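Transcriptional regulator, ROK family (Vibrio cholerae O1 biovar eltor, PDB 1Z05) probably binds DNA as a ROK-family transcriptional regulator, a homologue of Escherichia coli Mlc linked to carbohydrate metabolism, and binds zinc. Local coordinates at residues T103-W108 and L124-G129. Numbering follows the deposited sequence.
Sequences TNNLGW and LHELGG
Leu-127 and Trp-108 meet where the loop between strands 99-103 and 108-116 enters the mixed sheet of the ASKHA-type fold, at the type I turn (Glu-126 to Gly-129) between strands 119-126 and 131-138. One backbone bond crosses here, from Leu-127 N to Trp-108 O at 3.0 Å, extending the antiparallel pairing of strands 108-116 and 119-126; the donor sits 43° out of the carbonyl plane. The two side chains then run side by side in the same direction, with Leu-127 CD2 oblique to the indole. With CG anti to its backbone N (chi1 -157°), Leu-127 lays CD2 3.7 Å from Trp-108 CB, at the root of the indole; Tyr-45 of helix 35-51 packs against the leucine too. The indole swings off toward other partners, its NE1 bonded to His-81 O and its ring in a cation-pi contact with Arg-168. In the modelled one of its two conformers, Glu-126 bends at chi2 and OE2 takes Glu-130 N, while a water links OE1 weakly to Asn-105 ND2. Asn-105, which begins a type II turn ending at Trp-108, crosses Leu-127 at about a right angle: Asn-105 OD1 lies 3.7 Å from Leu-127 CD2, and Asn-105 ND2 comes 3.5 Å from Gly-128 CA.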
ATOM      1  N   THR A 103      -2.215  30.999   4.732  1.00 38.67           N
ATOM      2  CA  THR A 103      -2.417  30.760   3.311  1.00 41.27           C
ATOM      3  C   THR A 103      -3.269  31.897   2.739  1.00 42.50           C
ATOM      4  O   THR A 103      -4.182  32.412   3.403  1.00 42.59           O
ATOM      5  CB  THR A 103      -3.084  29.400   3.032  1.00 41.35           C
ATOM      6  OG1 THR A 103      -4.257  29.277   3.834  1.00 45.38           O
ATOM      7  CG2 THR A 103      -2.136  28.280   3.380  1.00 42.46           C
ATOM      8  N   ASN A 104      -2.938  32.286   1.513  1.00 42.41           N
ATOM      9  CA  ASN A 104      -3.603  33.362   0.812  1.00 44.77           C
ATOM     10  C   ASN A 104      -4.439  32.775  -0.326  1.00 44.65           C
ATOM     11  O   ASN A 104      -4.100  32.935  -1.498  1.00 46.51           O
ATOM     12  CB  ASN A 104      -2.553  34.346   0.280  1.00 44.93           C
ATOM     13  CG  ASN A 104      -3.163  35.607  -0.308  1.00 48.68           C
ATOM     14  OD1 ASN A 104      -4.304  35.974  -0.006  1.00 51.63           O
ATOM     15  ND2 ASN A 104      -2.393  36.288  -1.143  1.00 50.46           N
ATOM     16  N   ASN A 105      -5.520  32.083   0.033  1.00 43.81           N
ATOM     17  CA  ASN A 105      -6.356  31.349  -0.928  1.00 43.31           C
ATOM     18  C   ASN A 105      -7.210  32.210  -1.843  1.00 41.89           C
ATOM     19  O   ASN A 105      -7.540  31.792  -2.953  1.00 41.77           O
ATOM     20  CB  ASN A 105      -7.270  30.343  -0.205  1.00 44.79           C
ATOM     21  CG  ASN A 105      -6.542  29.061   0.203  1.00 47.13           C
ATOM     22  OD1 ASN A 105      -5.399  28.829  -0.180  1.00 49.09           O
ATOM     23  ND2 ASN A 105      -7.216  28.226   0.979  1.00 50.70           N
ATOM     24  N   LEU A 106      -7.587  33.395  -1.367  1.00 39.46           N
ATOM     25  CA  LEU A 106      -8.529  34.245  -2.082  1.00 38.27           C
ATOM     26  C   LEU A 106      -7.915  34.759  -3.381  1.00 37.22           C
ATOM     27  O   LEU A 106      -6.856  35.393  -3.370  1.00 36.33           O
ATOM     28  CB  LEU A 106      -9.006  35.404  -1.190  1.00 38.45           C
ATOM     29  CG  LEU A 106     -10.324  36.082  -1.568  1.00 38.18           C
ATOM     30  CD1 LEU A 106     -11.510  35.112  -1.492  1.00 35.67           C
ATOM     31  CD2 LEU A 106     -10.585  37.305  -0.687  1.00 37.36           C
ATOM     32  N   GLY A 107      -8.580  34.449  -4.489  1.00 35.84           N
ATOM     33  CA  GLY A 107      -8.089  34.777  -5.819  1.00 36.61           C
ATOM     34  C   GLY A 107      -7.586  33.565  -6.574  1.00 37.44           C
ATOM     35  O   GLY A 107      -7.549  33.567  -7.811  1.00 38.24           O
ATOM     36  N   TRP A 108      -7.193  32.529  -5.836  1.00 36.74           N
ATOM     37  CA  TRP A 108      -6.692  31.298  -6.440  1.00 36.90           C
ATOM     38  C   TRP A 108      -7.818  30.296  -6.611  1.00 37.44           C
ATOM     39  O   TRP A 108      -8.652  30.121  -5.716  1.00 37.38           O
ATOM     40  CB  TRP A 108      -5.631  30.647  -5.562  1.00 36.20           C
ATOM     41  CG  TRP A 108      -4.402  31.454  -5.347  1.00 38.02           C
ATOM     42  CD1 TRP A 108      -4.010  32.046  -4.184  1.00 37.56           C
ATOM     43  CD2 TRP A 108      -3.368  31.712  -6.299  1.00 37.39           C
ATOM     44  NE1 TRP A 108      -2.803  32.669  -4.354  1.00 38.12           N
ATOM     45  CE2 TRP A 108      -2.382  32.481  -5.644  1.00 38.26           C
ATOM     46  CE3 TRP A 108      -3.174  31.366  -7.643  1.00 40.09           C
ATOM     47  CZ2 TRP A 108      -1.226  32.928  -6.289  1.00 38.08           C
ATOM     48  CZ3 TRP A 108      -2.019  31.813  -8.291  1.00 39.28           C
ATOM     49  CH2 TRP A 108      -1.063  32.590  -7.610  1.00 39.07           C
ATOM     50  N   LEU A 124     -15.760  24.962 -11.056  1.00 38.14           N
ATOM     51  CA  LEU A 124     -14.711  25.875 -10.629  1.00 37.25           C
ATOM     52  C   LEU A 124     -14.715  25.902  -9.106  1.00 37.34           C
ATOM     53  O   LEU A 124     -15.765  26.121  -8.489  1.00 37.62           O
ATOM     54  CB  LEU A 124     -14.952  27.275 -11.210  1.00 37.94           C
ATOM     55  CG  LEU A 124     -14.016  28.417 -10.791  1.00 38.90           C
ATOM     56  CD1 LEU A 124     -12.624  28.254 -11.387  1.00 35.94           C
ATOM     57  CD2 LEU A 124     -14.626  29.755 -11.198  1.00 37.22           C
ATOM     58  N   HIS A 125     -13.543  25.663  -8.509  1.00 36.57           N
ATOM     59  CA  HIS A 125     -13.381  25.668  -7.051  1.00 36.46           C
ATOM     60  C   HIS A 125     -12.428  26.774  -6.625  1.00 36.56           C
ATOM     61  O   HIS A 125     -11.521  27.141  -7.385  1.00 36.34           O
ATOM     62  CB  HIS A 125     -12.716  24.364  -6.583  1.00 35.48           C
ATOM     63  CG  HIS A 125     -13.595  23.149  -6.597  1.00 34.80           C
ATOM     64  ND1 HIS A 125     -14.074  22.585  -7.758  1.00 41.05           N
ATOM     65  CD2 HIS A 125     -13.999  22.337  -5.593  1.00 32.16           C
ATOM     66  CE1 HIS A 125     -14.783  21.509  -7.463  1.00 38.56           C
ATOM     67  NE2 HIS A 125     -14.756  21.339  -6.155  1.00 42.96           N
ATOM     68  N   GLU A 126     -12.620  27.312  -5.423  0.50 36.35           N
ATOM     69  CA  GLU A 126     -11.577  28.126  -4.805  0.50 36.22           C
ATOM     70  C   GLU A 126     -10.529  27.172  -4.246  0.50 37.44           C
ATOM     71  O   GLU A 126     -10.849  26.034  -3.885  0.50 37.91           O
ATOM     72  CB  GLU A 126     -12.117  29.089  -3.728  0.50 35.90           C
ATOM     73  CG  GLU A 126     -12.879  28.456  -2.559  0.50 34.16           C
ATOM     74  CD  GLU A 126     -11.997  28.075  -1.360  0.50 36.01           C
ATOM     75  OE1 GLU A 126     -10.959  28.740  -1.102  0.50 32.76           O
ATOM     76  OE2 GLU A 126     -12.367  27.110  -0.657  0.50 30.21           O
ATOM     77  N   LEU A 127      -9.284  27.636  -4.190  1.00 38.11           N
ATOM     78  CA  LEU A 127      -8.137  26.802  -3.813  1.00 38.08           C
ATOM     79  C   LEU A 127      -8.316  25.973  -2.524  1.00 38.71           C
ATOM     80  O   LEU A 127      -7.821  24.839  -2.442  1.00 39.58           O
ATOM     81  CB  LEU A 127      -6.856  27.653  -3.744  1.00 38.20           C
ATOM     82  CG  LEU A 127      -5.538  26.882  -3.904  1.00 38.81           C
ATOM     83  CD1 LEU A 127      -5.424  26.223  -5.284  1.00 39.98           C
ATOM     84  CD2 LEU A 127      -4.349  27.788  -3.615  1.00 38.96           C
ATOM     85  N   GLY A 128      -9.005  26.540  -1.533  1.00 38.49           N
ATOM     86  CA  GLY A 128      -9.367  25.826  -0.304  1.00 38.76           C
ATOM     87  C   GLY A 128     -10.319  24.645  -0.489  1.00 40.30           C
ATOM     88  O   GLY A 128     -10.495  23.840   0.434  1.00 41.30           O
ATOM     89  N   GLY A 129     -10.950  24.544  -1.663  1.00 39.74           N
ATOM     90  CA  GLY A 129     -11.755  23.371  -2.015  1.00 39.75           C
ATOM     91  C   GLY A 129     -13.231  23.603  -2.318  1.00 41.56           C
ATOM     92  O   GLY A 129     -13.883  22.736  -2.895  1.00 41.30           O
TER
HETATM   93  O   HOH W   1     -10.504  29.063   1.621  1.00 54.36           O